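Local coordinates for protein adenosine deaminase 1 (Arthrobacter aurescens, PDB 3RYS) that probably catalyses the zinc-dependent hydrolytic deamination of adenine to hypoxanthine, a step of purine salvage and nitrogen catabolism, at residues H19-G24 with D64-N69. Sequence-based numbering, arbitrary orientation.
Sequences HLHIEG and DLYYAN. With ZN (zinc ion), chain C; ADE (adenine), chain D.
Tyr-66 holds its CG anti to the backbone N (chi1 173°), which carries the ring across from helix 59-69 and brings its OH to His-21 and Glu-23. His-21 has its CG beside the backbone N (chi1 -53°), which places its NE2 on the zinc ion. This is the active site of a TIM-barrel metallo-dependent hydrolase. The His-x-His pair, His-19 and His-21, follows strand 15-17, each binding through NE2. His-199 and Asp-280 complete the protein ligands, and adenine N6 is 2.5 Å from the zinc ion. Adenine N7 lies over one face of the His-21 ring, off its centre, with His-21 NE2 3.1 Å from N7. Adenine C8 sits over one face of the Tyr-66 ring, also off-centre, 3.7 Å from Tyr-66 CZ. The five-membered side of the base thus meets both rings. Glu-23 CB packs 3.7 Å from Tyr-66 CE2, with the carboxylate plane 52° from the ring. His-21 CB is 3.7 Å from Tyr-66 OH. No hydrogen bond joins the two segments. Tyr-66 OH is instead hydrogen-bonded to Asp-103 OD2, and Glu-23 OE2 to Asp-103 N, so one residue ties both side chains. With an alanine in place of Tyr-66, Asp-103 OD2 would probably lose this partner and a gap would open beside adenine C8. At the ring edge the backbone of the 3-10 segment comes close, with Gly-24 N 3.6 Å from Tyr-66 CE2.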
loop_
_atom_site.group_PDB
_atom_site.type_symbol
_atom_site.label_atom_id
_atom_site.label_comp_id
_atom_site.label_asym_id
_atom_site.label_seq_id
_atom_site.Cartn_x
_atom_site.Cartn_y
_atom_site.Cartn_z
ATOM N N HIS A 19 -1.758 2.710 1.721
ATOM C CA HIS A 19 -0.576 2.012 1.232
ATOM C C HIS A 19 -0.852 0.510 1.204
ATOM O O HIS A 19 -0.753 -0.170 2.230
ATOM C CB HIS A 19 0.624 2.316 2.135
ATOM C CG HIS A 19 1.922 1.765 1.634
ATOM N ND1 HIS A 19 3.135 2.368 1.893
ATOM C CD2 HIS A 19 2.199 0.669 0.890
ATOM C CE1 HIS A 19 4.104 1.663 1.336
ATOM N NE2 HIS A 19 3.561 0.630 0.718
ATOM N N LEU A 20 -1.208 -0.001 0.031
ATOM C CA LEU A 20 -1.554 -1.409 -0.107
ATOM C C LEU A 20 -1.479 -1.898 -1.543
ATOM O O LEU A 20 -2.119 -1.339 -2.434
ATOM C CB LEU A 20 -2.953 -1.676 0.438
ATOM C CG LEU A 20 -3.394 -3.111 0.161
ATOM C CD1 LEU A 20 -3.869 -3.767 1.440
ATOM C CD2 LEU A 20 -4.448 -3.191 -0.947
ATOM N N HIS A 21 -0.703 -2.956 -1.753
ATOM C CA HIS A 21 -0.555 -3.560 -3.068
ATOM C C HIS A 21 -1.517 -4.729 -3.223
ATOM O O HIS A 21 -1.490 -5.673 -2.436
ATOM C CB HIS A 21 0.878 -4.033 -3.259
ATOM C CG HIS A 21 1.896 -2.973 -2.995
ATOM N ND1 HIS A 21 2.487 -2.241 -4.001
ATOM C CD2 HIS A 21 2.424 -2.515 -1.836
ATOM C CE1 HIS A 21 3.340 -1.381 -3.475
ATOM N NE2 HIS A 21 3.319 -1.525 -2.164
ATOM N N ILE A 22 -2.371 -4.666 -4.235
ATOM C CA ILE A 22 -3.387 -5.693 -4.407
ATOM C C ILE A 22 -2.767 -7.075 -4.613
ATOM O O ILE A 22 -3.310 -8.078 -4.154
ATOM C CB ILE A 22 -4.376 -5.342 -5.540
ATOM C CG1 ILE A 22 -5.705 -6.067 -5.321
ATOM C CG2 ILE A 22 -3.780 -5.650 -6.905
ATOM C CD1 ILE A 22 -6.332 -5.785 -3.972
ATOM N N GLU A 23 -1.614 -7.116 -5.279
ATOM C CA GLU A 23 -0.895 -8.367 -5.513
ATOM C C GLU A 23 -0.293 -8.927 -4.224
ATOM O O GLU A 23 0.003 -10.121 -4.139
ATOM C CB GLU A 23 0.219 -8.164 -6.545
ATOM C CG GLU A 23 -0.247 -7.676 -7.913
ATOM C CD GLU A 23 -0.337 -6.160 -8.012
ATOM O OE1 GLU A 23 -0.561 -5.494 -6.981
ATOM O OE2 GLU A 23 -0.185 -5.629 -9.130
ATOM N N GLY A 24 -0.102 -8.057 -3.234
ATOM C CA GLY A 24 0.446 -8.456 -1.950
ATOM C C GLY A 24 -0.652 -8.958 -1.036
ATOM O O GLY A 24 -0.423 -9.323 0.118
ATOM N N ASP A 64 10.920 -11.060 -5.165
ATOM C CA ASP A 64 11.068 -12.276 -5.959
ATOM C C ASP A 64 9.863 -13.204 -5.812
ATOM O O ASP A 64 9.325 -13.696 -6.804
ATOM C CB ASP A 64 12.363 -13.009 -5.601
ATOM C CG ASP A 64 13.598 -12.278 -6.095
ATOM O OD1 ASP A 64 13.474 -11.469 -7.036
ATOM O OD2 ASP A 64 14.691 -12.509 -5.536
ATOM N N LEU A 65 9.440 -13.440 -4.575
ATOM C CA LEU A 65 8.263 -14.264 -4.328
ATOM C C LEU A 65 7.005 -13.534 -4.811
ATOM O O LEU A 65 6.187 -14.086 -5.552
ATOM C CB LEU A 65 8.157 -14.613 -2.841
ATOM C CG LEU A 65 7.046 -15.588 -2.446
ATOM C CD1 LEU A 65 7.320 -16.955 -3.034
ATOM C CD2 LEU A 65 6.911 -15.670 -0.934
ATOM N N TYR A 66 6.878 -12.283 -4.381
ATOM C CA TYR A 66 5.787 -11.390 -4.761
ATOM C C TYR A 66 5.486 -11.421 -6.261
ATOM O O TYR A 66 4.329 -11.516 -6.669
ATOM C CB TYR A 66 6.162 -9.978 -4.312
ATOM C CG TYR A 66 5.256 -8.850 -4.744
ATOM C CD1 TYR A 66 5.632 -7.997 -5.772
ATOM C CD2 TYR A 66 4.057 -8.598 -4.087
ATOM C CE1 TYR A 66 4.831 -6.940 -6.156
ATOM C CE2 TYR A 66 3.248 -7.546 -4.464
ATOM C CZ TYR A 66 3.638 -6.718 -5.502
ATOM O OH TYR A 66 2.841 -5.662 -5.890
ATOM N N TYR A 67 6.532 -11.350 -7.076
ATOM C CA TYR A 67 6.382 -11.413 -8.528
ATOM C C TYR A 67 6.104 -12.833 -9.015
ATOM O O TYR A 67 5.298 -13.039 -9.926
ATOM C CB TYR A 67 7.622 -10.846 -9.225
ATOM C CG TYR A 67 7.777 -9.363 -9.025
ATOM C CD1 TYR A 67 6.709 -8.506 -9.244
ATOM C CD2 TYR A 67 8.982 -8.818 -8.610
ATOM C CE1 TYR A 67 6.835 -7.147 -9.060
ATOM C CE2 TYR A 67 9.120 -7.455 -8.421
ATOM C CZ TYR A 67 8.041 -6.625 -8.647
ATOM O OH TYR A 67 8.158 -5.267 -8.465
ATOM N N ALA A 68 6.776 -13.808 -8.411
ATOM C CA ALA A 68 6.598 -15.202 -8.794
ATOM C C ALA A 68 5.138 -15.607 -8.663
ATOM O O ALA A 68 4.584 -16.275 -9.539
ATOM C CB ALA A 68 7.470 -16.100 -7.944
ATOM N N ASN A 69 4.515 -15.188 -7.566
ATOM C CA ASN A 69 3.145 -15.585 -7.268
ATOM C C ASN A 69 2.117 -15.015 -8.242
ATOM O O ASN A 69 1.026 -15.574 -8.404
ATOM C CB ASN A 69 2.783 -15.229 -5.828
ATOM C CG ASN A 69 3.416 -16.173 -4.823
ATOM O OD1 ASN A 69 3.348 -15.951 -3.615
ATOM N ND2 ASN A 69 4.036 -17.236 -5.322
HETATM ZN ZN ZN C . 4.800 -0.925 -0.455
HETATM N N9 ADE D . 6.281 -3.745 -4.119
HETATM C C8 ADE D . 5.257 -4.222 -3.346
HETATM N N7 ADE D . 5.325 -3.870 -2.079
HETATM C C5 ADE D . 6.485 -3.109 -2.021
HETATM C C6 ADE D . 7.126 -2.439 -0.956
HETATM N N6 ADE D . 6.657 -2.443 0.297
HETATM N N1 ADE D . 8.267 -1.768 -1.233
HETATM C C2 ADE D . 8.730 -1.772 -2.492
HETATM N N3 ADE D . 8.218 -2.361 -3.576
HETATM C C4 ADE D . 7.086 -3.020 -3.268
#